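PDB 1RP3: RNA polymerase sigma factor SIGMA-28 (FliA) from Aquifex aeolicus, which probably directs RNA polymerase to flagellar promoters as a sigma factor, and is caught here in an inactive conformation by the anti-sigma factor FlgM. Local coordinates for residues G113-D118 with E214-R219; L145-V150 with E229-M234; I28-K33 with V40-L45; E16-Y21 with G52-V57. One frame throughout, in Å; residues are numbered along the deposited sequence.

Interaction 1 (G113-D118 with E214-R219)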
loop_
_atom_site.group_PDB
_atom_site.type_symbol
_atom_site.label_atom_id
_atom_site.label_comp_id
_atom_site.label_asym_id
_atom_site.label_seq_id
_atom_site.Cartn_x
_atom_site.Cartn_y
_atom_site.Cartn_z
ATOM N N GLY A 113 13.733 20.682 -25.068
ATOM C CA GLY A 113 15.094 20.614 -24.548
ATOM C C GLY A 113 15.157 20.359 -23.048
ATOM O O GLY A 113 16.235 20.147 -22.481
ATOM N N ARG A 114 13.985 20.348 -22.416
ATOM C CA ARG A 114 13.852 20.128 -20.978
ATOM C C ARG A 114 12.716 19.159 -20.677
ATOM O O ARG A 114 12.015 18.694 -21.580
ATOM C CB ARG A 114 13.530 21.448 -20.285
ATOM C CG ARG A 114 12.268 22.118 -20.823
ATOM C CD ARG A 114 11.695 23.120 -19.830
ATOM N NE ARG A 114 10.649 23.952 -20.425
ATOM C CZ ARG A 114 9.367 23.612 -20.536
ATOM N NH1 ARG A 114 8.941 22.432 -20.090
ATOM N NH2 ARG A 114 8.506 24.466 -21.077
ATOM N N GLU A 115 12.527 18.876 -19.394
ATOM C CA GLU A 115 11.452 17.999 -18.954
ATOM C C GLU A 115 10.139 18.790 -18.998
ATOM O O GLU A 115 10.083 19.928 -18.543
ATOM C CB GLU A 115 11.725 17.544 -17.518
ATOM C CG GLU A 115 10.688 16.593 -16.937
ATOM C CD GLU A 115 10.755 15.201 -17.532
ATOM O OE1 GLU A 115 11.880 14.695 -17.743
ATOM O OE2 GLU A 115 9.676 14.611 -17.767
ATOM N N PRO A 116 9.067 18.198 -19.545
ATOM C CA PRO A 116 7.763 18.875 -19.631
ATOM C C PRO A 116 7.102 19.023 -18.262
ATOM O O PRO A 116 7.447 18.312 -17.321
ATOM C CB PRO A 116 6.930 17.914 -20.483
ATOM C CG PRO A 116 7.935 17.088 -21.208
ATOM C CD PRO A 116 9.013 16.879 -20.196
ATOM N N THR A 117 6.154 19.943 -18.146
ATOM C CA THR A 117 5.432 20.109 -16.889
ATOM C C THR A 117 4.211 19.206 -17.012
ATOM O O THR A 117 3.905 18.736 -18.107
ATOM C CB THR A 117 4.942 21.569 -16.669
ATOM O OG1 THR A 117 3.982 21.924 -17.668
ATOM C CG2 THR A 117 6.088 22.537 -16.735
ATOM N N ASP A 118 3.500 18.973 -15.914
ATOM C CA ASP A 118 2.304 18.137 -15.971
ATOM C C ASP A 118 1.206 18.821 -16.791
ATOM O O ASP A 118 0.437 18.161 -17.505
ATOM C CB ASP A 118 1.805 17.820 -14.557
ATOM C CG ASP A 118 2.842 17.064 -13.726
ATOM O OD1 ASP A 118 3.381 16.039 -14.209
ATOM O OD2 ASP A 118 3.136 17.505 -12.591
ATOM N N GLU A 214 12.144 18.606 -7.454
ATOM C CA GLU A 214 11.948 19.756 -8.333
ATOM C C GLU A 214 11.621 19.377 -9.779
ATOM O O GLU A 214 12.087 20.025 -10.717
ATOM C CB GLU A 214 13.169 20.674 -8.282
ATOM N N THR A 215 10.826 18.325 -9.958
ATOM C CA THR A 215 10.439 17.889 -11.293
ATOM C C THR A 215 8.918 17.747 -11.374
ATOM O O THR A 215 8.199 18.227 -10.490
ATOM C CB THR A 215 11.120 16.554 -11.660
ATOM O OG1 THR A 215 10.874 16.242 -13.043
ATOM C CG2 THR A 215 10.588 15.433 -10.779
ATOM N N SER A 216 8.435 17.111 -12.445
ATOM C CA SER A 216 7.001 16.885 -12.652
ATOM C C SER A 216 6.543 15.565 -12.028
ATOM O O SER A 216 7.357 14.697 -11.721
ATOM C CB SER A 216 6.688 16.820 -14.143
ATOM O OG SER A 216 7.240 15.637 -14.701
ATOM N N VAL A 217 5.229 15.414 -11.883
ATOM C CA VAL A 217 4.652 14.193 -11.337
ATOM C C VAL A 217 4.810 13.095 -12.386
ATOM O O VAL A 217 5.089 11.949 -12.050
ATOM C CB VAL A 217 3.162 14.379 -10.961
ATOM C CG1 VAL A 217 2.551 13.050 -10.484
ATOM C CG2 VAL A 217 3.040 15.438 -9.870
ATOM N N SER A 218 4.674 13.460 -13.656
ATOM C CA SER A 218 4.845 12.506 -14.749
ATOM C C SER A 218 6.236 11.868 -14.716
ATOM O O SER A 218 6.384 10.667 -14.951
ATOM C CB SER A 218 4.634 13.196 -16.086
ATOM O OG SER A 218 3.360 13.808 -16.109
ATOM N N ARG A 219 7.247 12.676 -14.406
ATOM C CA ARG A 219 8.618 12.193 -14.326
ATOM C C ARG A 219 8.814 11.242 -13.145
ATOM O O ARG A 219 9.438 10.185 -13.290
ATOM C CB ARG A 219 9.591 13.369 -14.223
ATOM C CG ARG A 219 11.043 12.982 -13.963
ATOM C CD ARG A 219 11.578 12.046 -15.033
ATOM N NE ARG A 219 12.965 11.684 -14.760
ATOM C CZ ARG A 219 13.737 10.977 -15.580
ATOM N NH1 ARG A 219 13.262 10.543 -16.744
ATOM N NH2 ARG A 219 14.990 10.706 -15.230
#
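Asp118 CG is turned back beside its own backbone N (chi1 -60°), which swings the carboxylate across to the N-terminus of helix 217-236, where it meets the backbone N of Val217 and Ser218. The contact joins two helix starts: Thr117 N-caps helix 118-125 with a bond to Glu120 N, and Ser216 N-caps helix 217-236, its OG, at chi1 69°, accepting from Arg219 N at 3.0 Å. Asp118 adds a second acceptor group to that latter helix end. Its OD2 uses the syn lone pair for a nearly straight bond from Val217 N at 3.0 Å; its OD1 takes Ser218 N at 2.9 Å from the syn side. The helix end would probably stabilise the buried carboxylate's negative charge. Phe133 of helix 129-158 packs against both Asp118 and Val217, so region 3 and region 4 meet around the site. Further out, Glu115 crosses Arg219 at about a right angle, OE2 lying 3.8 Å from Arg219 CB. Their charges stay beyond salt-bridge distance, with Glu115 OE1 well out of the guanidinium plane, so that no N-H points at it. Ser218 OG completes the grip on the aspartate, donating to Asp118 OD1 at 2.9 Å nearly along the C-O bond.

Interaction 2 (L145-V150 with E229-M234)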
loop_
_atom_site.group_PDB
_atom_site.type_symbol
_atom_site.label_atom_id
_atom_site.label_comp_id
_atom_site.label_asym_id
_atom_site.label_seq_id
_atom_site.Cartn_x
_atom_site.Cartn_y
_atom_site.Cartn_z
ATOM N N LEU A 145 0.626 -3.836 -7.939
ATOM C CA LEU A 145 -0.104 -5.096 -7.880
ATOM C C LEU A 145 0.775 -6.259 -8.311
ATOM O O LEU A 145 0.879 -7.272 -7.609
ATOM C CB LEU A 145 -1.343 -5.037 -8.766
ATOM C CG LEU A 145 -2.527 -4.282 -8.170
ATOM C CD1 LEU A 145 -3.591 -4.113 -9.209
ATOM C CD2 LEU A 145 -3.073 -5.024 -6.944
ATOM N N SER A 146 1.394 -6.115 -9.478
ATOM C CA SER A 146 2.283 -7.148 -9.998
ATOM C C SER A 146 3.395 -7.474 -9.004
ATOM O O SER A 146 3.720 -8.634 -8.797
ATOM C CB SER A 146 2.881 -6.718 -11.338
ATOM O OG SER A 146 1.868 -6.676 -12.318
ATOM N N LEU A 147 3.968 -6.452 -8.383
ATOM C CA LEU A 147 5.019 -6.696 -7.412
ATOM C C LEU A 147 4.458 -7.359 -6.151
ATOM O O LEU A 147 5.146 -8.142 -5.509
ATOM C CB LEU A 147 5.742 -5.402 -7.057
ATOM C CG LEU A 147 6.938 -5.587 -6.130
ATOM C CD1 LEU A 147 7.859 -6.680 -6.686
ATOM C CD2 LEU A 147 7.687 -4.264 -5.976
ATOM N N GLU A 148 3.206 -7.053 -5.816
ATOM C CA GLU A 148 2.550 -7.626 -4.643
ATOM C C GLU A 148 2.368 -9.136 -4.839
ATOM O O GLU A 148 2.516 -9.903 -3.896
ATOM C CB GLU A 148 1.189 -6.947 -4.392
ATOM C CG GLU A 148 0.541 -7.283 -3.035
ATOM C CD GLU A 148 -0.332 -8.538 -3.059
ATOM O OE1 GLU A 148 -0.857 -8.903 -4.131
ATOM O OE2 GLU A 148 -0.520 -9.153 -1.993
ATOM N N GLU A 149 2.056 -9.546 -6.070
ATOM C CA GLU A 149 1.882 -10.960 -6.396
ATOM C C GLU A 149 3.131 -11.749 -6.018
ATOM O O GLU A 149 3.035 -12.868 -5.521
ATOM C CB GLU A 149 1.608 -11.142 -7.886
ATOM C CG GLU A 149 0.145 -11.061 -8.268
ATOM C CD GLU A 149 -0.079 -11.225 -9.760
ATOM O OE1 GLU A 149 0.857 -11.677 -10.458
ATOM O OE2 GLU A 149 -1.188 -10.898 -10.237
ATOM N N VAL A 150 4.294 -11.144 -6.245
ATOM C CA VAL A 150 5.566 -11.770 -5.930
ATOM C C VAL A 150 5.734 -11.896 -4.423
ATOM O O VAL A 150 5.988 -12.989 -3.899
ATOM C CB VAL A 150 6.743 -10.979 -6.544
ATOM C CG1 VAL A 150 8.078 -11.589 -6.128
ATOM C CG2 VAL A 150 6.608 -10.948 -8.070
ATOM N N GLU A 229 8.925 -2.149 -12.057
ATOM C CA GLU A 229 8.978 -3.177 -13.090
ATOM C C GLU A 229 10.258 -3.983 -12.921
ATOM O O GLU A 229 10.220 -5.213 -12.922
ATOM C CB GLU A 229 8.943 -2.556 -14.473
ATOM N N ARG A 230 11.385 -3.294 -12.748
ATOM C CA ARG A 230 12.658 -3.980 -12.564
ATOM C C ARG A 230 12.555 -4.975 -11.418
ATOM O O ARG A 230 12.752 -6.176 -11.612
ATOM C CB ARG A 230 13.796 -2.998 -12.261
ATOM C CG ARG A 230 14.233 -2.126 -13.415
ATOM C CD ARG A 230 15.686 -1.689 -13.226
ATOM N NE ARG A 230 16.021 -0.463 -13.955
ATOM C CZ ARG A 230 15.949 -0.316 -15.276
ATOM N NH1 ARG A 230 15.554 -1.319 -16.050
ATOM N NH2 ARG A 230 16.258 0.849 -15.828
ATOM N N LEU A 231 12.192 -4.473 -10.240
ATOM C CA LEU A 231 12.071 -5.302 -9.049
ATOM C C LEU A 231 11.260 -6.569 -9.269
ATOM O O LEU A 231 11.663 -7.636 -8.819
ATOM C CB LEU A 231 11.498 -4.492 -7.879
ATOM C CG LEU A 231 12.380 -3.344 -7.373
ATOM C CD1 LEU A 231 11.606 -2.422 -6.446
ATOM C CD2 LEU A 231 13.601 -3.896 -6.685
ATOM N N ARG A 232 10.135 -6.470 -9.972
ATOM C CA ARG A 232 9.317 -7.653 -10.216
ATOM C C ARG A 232 10.087 -8.720 -11.000
ATOM O O ARG A 232 10.072 -9.891 -10.624
ATOM C CB ARG A 232 8.031 -7.304 -10.964
ATOM C CG ARG A 232 7.102 -8.504 -11.125
ATOM C CD ARG A 232 6.072 -8.307 -12.221
ATOM N NE ARG A 232 6.686 -7.959 -13.503
ATOM C CZ ARG A 232 7.419 -8.785 -14.254
ATOM N NH1 ARG A 232 7.648 -10.036 -13.864
ATOM N NH2 ARG A 232 7.937 -8.352 -15.401
ATOM N N GLU A 233 10.746 -8.313 -12.086
ATOM C CA GLU A 233 11.516 -9.238 -12.919
ATOM C C GLU A 233 12.674 -9.828 -12.124
ATOM O O GLU A 233 12.887 -11.035 -12.134
ATOM C CB GLU A 233 12.032 -8.528 -14.170
ATOM N N MET A 234 13.383 -8.968 -11.401
ATOM C CA MET A 234 14.512 -9.371 -10.564
ATOM C C MET A 234 14.118 -10.431 -9.530
ATOM O O MET A 234 14.811 -11.431 -9.364
ATOM C CB MET A 234 15.068 -8.162 -9.803
ATOM C CG MET A 234 15.590 -7.029 -10.655
ATOM S SD MET A 234 17.085 -7.471 -11.518
ATOM C CE MET A 234 18.101 -8.007 -10.124
#
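The aliphatic part of Arg232 packs on Leu147, Val150 and Ser146 of helix 129-158. Arg232 CB stands 4.3 Å from Leu147 CD1, the same methyl that rests 3.9 Å from Arg232 CA. Beyond it CG, set opposite the backbone N (chi1 -175°), reaches Val150 CG2 at 3.9 Å, the two side chains crossing at about a right angle. CD then meets Ser146 CB at 3.7 Å, and the bend at chi3 (54°) turns the guanidinium out of the row of carbons that does the touching. Helices 129-158 and 217-236 run roughly parallel here, their local axes 9.2 Å apart and inclined by 26°, so a region 3 helix packs beside the last helix of region 4. Trimming the arginine to an alanine would probably remove the carbons packed on Ser146 CB and Val150 CG2 and leave a gap there, since CG and CD supply those contacts. On the other flank of Leu147, CD2 meets Leu231 CB at 4.3 Å. FlgM covers this leucine pair from outside the chain: Phe87 of the FlgM chain packs on Leu147, and Leu83 of the FlgM chain on Leu231.

Interaction 3 (I28-K33 with V40-L45)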
loop_
_atom_site.group_PDB
_atom_site.type_symbol
_atom_site.label_atom_id
_atom_site.label_comp_id
_atom_site.label_asym_id
_atom_site.label_seq_id
_atom_site.Cartn_x
_atom_site.Cartn_y
_atom_site.Cartn_z
ATOM N N ILE A 28 -3.316 0.791 7.390
ATOM C CA ILE A 28 -2.964 0.073 6.174
ATOM C C ILE A 28 -3.691 0.647 4.962
ATOM O O ILE A 28 -3.087 0.835 3.910
ATOM C CB ILE A 28 -3.231 -1.458 6.340
ATOM C CG1 ILE A 28 -2.241 -2.019 7.367
ATOM C CG2 ILE A 28 -3.066 -2.187 5.011
ATOM C CD1 ILE A 28 -2.572 -3.421 7.882
ATOM N N ALA A 29 -4.971 0.963 5.119
ATOM C CA ALA A 29 -5.762 1.515 4.026
ATOM C C ALA A 29 -5.243 2.892 3.639
ATOM O O ALA A 29 -5.102 3.212 2.455
ATOM C CB ALA A 29 -7.234 1.580 4.431
ATOM N N THR A 30 -4.885 3.681 4.645
ATOM C CA THR A 30 -4.363 5.021 4.412
ATOM C C THR A 30 -3.027 4.935 3.649
ATOM O O THR A 30 -2.790 5.681 2.702
ATOM C CB THR A 30 -4.153 5.773 5.770
ATOM O OG1 THR A 30 -5.397 5.852 6.473
ATOM C CG2 THR A 30 -3.639 7.192 5.555
ATOM N N ASN A 31 -2.160 4.021 4.068
ATOM C CA ASN A 31 -0.860 3.862 3.436
ATOM C C ASN A 31 -0.961 3.396 1.990
ATOM O O ASN A 31 -0.201 3.850 1.125
ATOM C CB ASN A 31 0.022 2.924 4.246
ATOM C CG ASN A 31 1.442 2.914 3.756
ATOM O OD1 ASN A 31 1.941 1.883 3.319
ATOM N ND2 ASN A 31 2.099 4.073 3.793
ATOM N N ILE A 32 -1.921 2.513 1.727
ATOM C CA ILE A 32 -2.137 2.017 0.378
ATOM C C ILE A 32 -2.765 3.138 -0.448
ATOM O O ILE A 32 -2.424 3.313 -1.614
ATOM C CB ILE A 32 -3.020 0.739 0.384
ATOM C CG1 ILE A 32 -2.240 -0.418 1.002
ATOM C CG2 ILE A 32 -3.454 0.351 -1.006
ATOM C CD1 ILE A 32 -3.078 -1.659 1.239
ATOM N N LYS A 33 -3.618 3.944 0.187
ATOM C CA LYS A 33 -4.275 5.065 -0.492
ATOM C C LYS A 33 -3.286 6.056 -1.103
ATOM O O LYS A 33 -3.601 6.739 -2.073
ATOM C CB LYS A 33 -5.224 5.803 0.455
ATOM C CG LYS A 33 -6.662 5.327 0.388
ATOM C CD LYS A 33 -7.346 5.781 -0.890
ATOM C CE LYS A 33 -7.560 7.288 -0.911
ATOM N NZ LYS A 33 -8.126 7.770 -2.215
ATOM N N VAL A 40 -10.432 6.402 -5.607
ATOM C CA VAL A 40 -10.677 5.184 -4.832
ATOM C C VAL A 40 -11.051 5.582 -3.406
ATOM O O VAL A 40 -10.309 6.293 -2.735
ATOM C CB VAL A 40 -9.458 4.233 -4.829
ATOM C CG1 VAL A 40 -9.708 3.042 -3.910
ATOM C CG2 VAL A 40 -9.173 3.750 -6.256
ATOM N N ASP A 41 -12.236 5.151 -2.982
ATOM C CA ASP A 41 -12.781 5.454 -1.663
ATOM C C ASP A 41 -12.139 4.618 -0.552
ATOM O O ASP A 41 -12.260 3.388 -0.531
ATOM C CB ASP A 41 -14.296 5.239 -1.711
ATOM C CG ASP A 41 -15.028 5.854 -0.536
ATOM O OD1 ASP A 41 -14.398 6.168 0.502
ATOM O OD2 ASP A 41 -16.265 6.005 -0.655
ATOM N N ILE A 42 -11.503 5.303 0.399
ATOM C CA ILE A 42 -10.830 4.624 1.498
ATOM C C ILE A 42 -11.766 3.750 2.312
ATOM O O ILE A 42 -11.331 2.816 2.974
ATOM C CB ILE A 42 -10.074 5.601 2.433
ATOM C CG1 ILE A 42 -9.161 4.810 3.387
ATOM C CG2 ILE A 42 -11.044 6.493 3.192
ATOM C CD1 ILE A 42 -8.362 5.655 4.350
ATOM N N ARG A 43 -13.060 4.034 2.233
ATOM C CA ARG A 43 -14.046 3.258 2.962
ATOM C C ARG A 43 -14.185 1.874 2.336
ATOM O O ARG A 43 -14.456 0.904 3.041
ATOM C CB ARG A 43 -15.377 4.017 3.036
ATOM C CG ARG A 43 -15.315 5.284 3.920
ATOM C CD ARG A 43 -16.626 6.096 3.862
ATOM N NE ARG A 43 -17.026 6.410 2.487
ATOM C CZ ARG A 43 -18.227 6.864 2.132
ATOM N NH1 ARG A 43 -19.167 7.079 3.042
ATOM N NH2 ARG A 43 -18.513 7.028 0.854
ATOM N N ASP A 44 -13.945 1.769 1.032
ATOM C CA ASP A 44 -14.006 0.469 0.357
ATOM C C ASP A 44 -12.835 -0.393 0.833
ATOM O O ASP A 44 -13.019 -1.564 1.217
ATOM C CB ASP A 44 -13.960 0.622 -1.167
ATOM C CG ASP A 44 -15.294 1.050 -1.753
ATOM O OD1 ASP A 44 -16.358 0.732 -1.158
ATOM O OD2 ASP A 44 -15.282 1.697 -2.824
ATOM N N LEU A 45 -11.653 0.226 0.871
ATOM C CA LEU A 45 -10.432 -0.431 1.312
ATOM C C LEU A 45 -10.630 -0.922 2.735
ATOM O O LEU A 45 -10.383 -2.081 3.036
ATOM C CB LEU A 45 -9.254 0.548 1.274
ATOM C CG LEU A 45 -8.499 0.850 -0.026
ATOM C CD1 LEU A 45 -9.264 0.459 -1.234
ATOM C CD2 LEU A 45 -8.195 2.311 -0.070
#
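Lys33 NZ donates to Val40 O at 2.7 Å, the polar bond where helix 7-33 passes through a short loop into helix 42-58, two helices of sigma region 2. The ammonium comes in the carbonyl plane, at a C=O...N angle of 156°. Bends at chi2 (-73°) and chi3 (-69°) fold the lysine chain back so that its tip reaches the carbonyl just ahead of the second helix. A methionine in its place would probably leave Val40 O without this donor and the turn less firmly tied to helix 7-33. The apolar contacts use the same chain. Lys33 CG packs 3.9 Å from Ile42 CG1, and Leu45 CD2 is pressed against Lys33 CG at 3.4 Å, tighter than usual for two carbons. One turn earlier, the methyl of Ala29 rests against both Ile42 CG1 and Leu45 CB, at 3.9 Å from Ile42 CG1. At the helix start, Asp41 N-caps by accepting from Arg43 N, and its carboxylate is gripped side-on by the Arg43 guanidinium. The shortest bond of that salt bridge runs in the guanidinium plane, from Arg43 NH2 to the syn lone pair of Asp41 OD2, at 2.9 Å.

Interaction 4 (E16-Y21 with G52-V57)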
loop_
_atom_site.group_PDB
_atom_site.type_symbol
_atom_site.label_atom_id
_atom_site.label_comp_id
_atom_site.label_asym_id
_atom_site.label_seq_id
_atom_site.Cartn_x
_atom_site.Cartn_y
_atom_site.Cartn_z
ATOM N N GLU A 16 -13.304 -8.183 20.996
ATOM C CA GLU A 16 -12.251 -7.346 21.538
ATOM C C GLU A 16 -11.044 -7.387 20.612
ATOM O O GLU A 16 -10.378 -6.376 20.394
ATOM C CB GLU A 16 -11.837 -7.832 22.931
ATOM C CG GLU A 16 -12.881 -7.607 24.028
ATOM C CD GLU A 16 -13.262 -6.146 24.205
ATOM O OE1 GLU A 16 -12.393 -5.266 23.981
ATOM O OE2 GLU A 16 -14.431 -5.884 24.573
ATOM N N LEU A 17 -10.776 -8.570 20.065
ATOM C CA LEU A 17 -9.643 -8.766 19.165
ATOM C C LEU A 17 -9.872 -7.962 17.868
ATOM O O LEU A 17 -8.984 -7.244 17.420
ATOM C CB LEU A 17 -9.446 -10.266 18.907
ATOM C CG LEU A 17 -8.035 -10.854 18.735
ATOM C CD1 LEU A 17 -7.044 -10.277 19.742
ATOM C CD2 LEU A 17 -8.113 -12.371 18.893
ATOM N N ILE A 18 -11.089 -8.020 17.327
ATOM C CA ILE A 18 -11.439 -7.277 16.121
ATOM C C ILE A 18 -11.282 -5.790 16.399
ATOM O O ILE A 18 -10.541 -5.087 15.711
ATOM C CB ILE A 18 -12.894 -7.577 15.667
ATOM C CG1 ILE A 18 -13.013 -9.042 15.246
ATOM C CG2 ILE A 18 -13.295 -6.684 14.503
ATOM C CD1 ILE A 18 -14.428 -9.466 14.887
ATOM N N LEU A 19 -11.952 -5.337 17.452
ATOM C CA LEU A 19 -11.916 -3.947 17.892
ATOM C C LEU A 19 -10.480 -3.469 18.046
ATOM O O LEU A 19 -10.124 -2.403 17.561
ATOM C CB LEU A 19 -12.627 -3.840 19.241
ATOM C CG LEU A 19 -13.592 -2.707 19.578
ATOM C CD1 LEU A 19 -14.524 -2.420 18.416
ATOM C CD2 LEU A 19 -14.404 -3.129 20.814
ATOM N N LYS A 20 -9.656 -4.290 18.691
ATOM C CA LYS A 20 -8.257 -3.964 18.944
ATOM C C LYS A 20 -7.478 -3.618 17.686
ATOM O O LYS A 20 -6.688 -2.684 17.693
ATOM C CB LYS A 20 -7.555 -5.113 19.686
ATOM C CG LYS A 20 -6.081 -4.853 19.964
ATOM C CD LYS A 20 -5.391 -6.016 20.677
ATOM C CE LYS A 20 -3.935 -5.648 20.995
ATOM N NZ LYS A 20 -3.233 -6.738 21.732
ATOM N N TYR A 21 -7.734 -4.348 16.604
ATOM C CA TYR A 21 -7.020 -4.134 15.355
ATOM C C TYR A 21 -7.646 -3.230 14.289
ATOM O O TYR A 21 -7.061 -3.029 13.222
ATOM C CB TYR A 21 -6.605 -5.480 14.776
ATOM C CG TYR A 21 -5.555 -6.155 15.621
ATOM C CD1 TYR A 21 -4.245 -5.680 15.631
ATOM C CD2 TYR A 21 -5.873 -7.241 16.443
ATOM C CE1 TYR A 21 -3.274 -6.261 16.442
ATOM C CE2 TYR A 21 -4.913 -7.836 17.256
ATOM C CZ TYR A 21 -3.609 -7.339 17.251
ATOM O OH TYR A 21 -2.643 -7.927 18.039
ATOM N N GLY A 52 -11.090 -9.021 5.989
ATOM C CA GLY A 52 -9.830 -9.726 6.119
ATOM C C GLY A 52 -9.435 -9.906 7.577
ATOM O O GLY A 52 -9.005 -10.979 7.986
ATOM N N LEU A 53 -9.638 -8.862 8.374
ATOM C CA LEU A 53 -9.320 -8.886 9.793
ATOM C C LEU A 53 -10.129 -9.932 10.567
ATOM O O LEU A 53 -9.578 -10.692 11.358
ATOM C CB LEU A 53 -9.548 -7.501 10.392
ATOM C CG LEU A 53 -9.622 -7.395 11.917
ATOM C CD1 LEU A 53 -8.342 -7.890 12.581
ATOM C CD2 LEU A 53 -9.906 -5.946 12.307
ATOM N N ILE A 54 -11.431 -9.979 10.315
ATOM C CA ILE A 54 -12.314 -10.915 10.995
ATOM C C ILE A 54 -11.948 -12.358 10.659
ATOM O O ILE A 54 -11.986 -13.226 11.521
ATOM C CB ILE A 54 -13.789 -10.657 10.619
ATOM C CG1 ILE A 54 -14.222 -9.278 11.115
ATOM C CG2 ILE A 54 -14.689 -11.752 11.181
ATOM C CD1 ILE A 54 -15.639 -8.872 10.666
ATOM N N LYS A 55 -11.632 -12.612 9.394
ATOM C CA LYS A 55 -11.248 -13.946 8.959
ATOM C C LYS A 55 -9.939 -14.395 9.596
ATOM O O LYS A 55 -9.821 -15.549 10.005
ATOM C CB LYS A 55 -11.153 -14.016 7.440
ATOM C CG LYS A 55 -12.511 -13.994 6.763
ATOM C CD LYS A 55 -12.361 -14.037 5.253
ATOM C CE LYS A 55 -13.710 -14.119 4.557
ATOM N NZ LYS A 55 -13.551 -13.960 3.068
ATOM N N ALA A 56 -8.984 -13.471 9.716
ATOM C CA ALA A 56 -7.689 -13.758 10.328
ATOM C C ALA A 56 -7.862 -14.087 11.805
ATOM O O ALA A 56 -7.212 -14.988 12.331
ATOM C CB ALA A 56 -6.736 -12.563 10.169
ATOM N N VAL A 57 -8.750 -13.356 12.470
ATOM C CA VAL A 57 -8.999 -13.578 13.891
ATOM C C VAL A 57 -9.593 -14.965 14.141
ATOM O O VAL A 57 -9.193 -15.659 15.072
ATOM C CB VAL A 57 -9.920 -12.480 14.467
ATOM C CG1 VAL A 57 -10.491 -12.891 15.826
ATOM C CG2 VAL A 57 -9.141 -11.199 14.602
#
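Ile18 and Leu53 meet where helices 7-33 and 42-58 of sigma region 2 pack, the local axes 9.9 Å apart and 137° from parallel. Aliphatic contacts make up much of the interface. Ile18 spreads both its branches: CG2 lies 4.1 Å from Leu53 CD2, while CD1 at the end of the longer branch reaches Ile54 CG1 at 3.8 Å. That branch sits beside the backbone N (chi1 -65°), leaving CG2 to face Leu53. At the next turn of helix 42-58, Val57 CG1 meets Leu17 CD2 at 3.9 Å, the two side chains crossing at a slant. Leucine methyls also touch a backbone oxygen and the CB of a tyrosine. Leu53 CD2 lies 3.6 Å from Ile18 O, and its other methyl, CD1, touches Tyr21 CB at 3.7 Å; the tyrosine ring leads away from helix 42-58. Helix 66-85 closes the side around Leu53 through Ile72. FlgM reaches the isoleucine pair: Ile11 of the FlgM chain packs on Ile18, and Leu14 of the FlgM chain on Ile54. With no hydrogen bond or salt bridge between the segments, this contact rests on van der Waals packing of branched aliphatic side chains.

How the interactions relate
Interactions 3 and 4 join the same two helices, 7-33 and 42-58, of region 2, with centres 17 Å apart; 28-33 with 40-45 is nested inside the loop closed by 16-21 with 52-57. Interactions 1 and 2 share helix 217-236: its start meets the loop before helix 118-125 and, 26 Å away between centres, its later part lies beside helix 129-158, so both join region 3 to region 4. Interactions 2 and 3 come within about 8 Å by nearest atoms without touching, whereas 1 and 4 lie 44 Å apart by centres. FlgM packs against residues in the segments of interactions 2, 3 and 4, whereas no FlgM residue touches those of interaction 1.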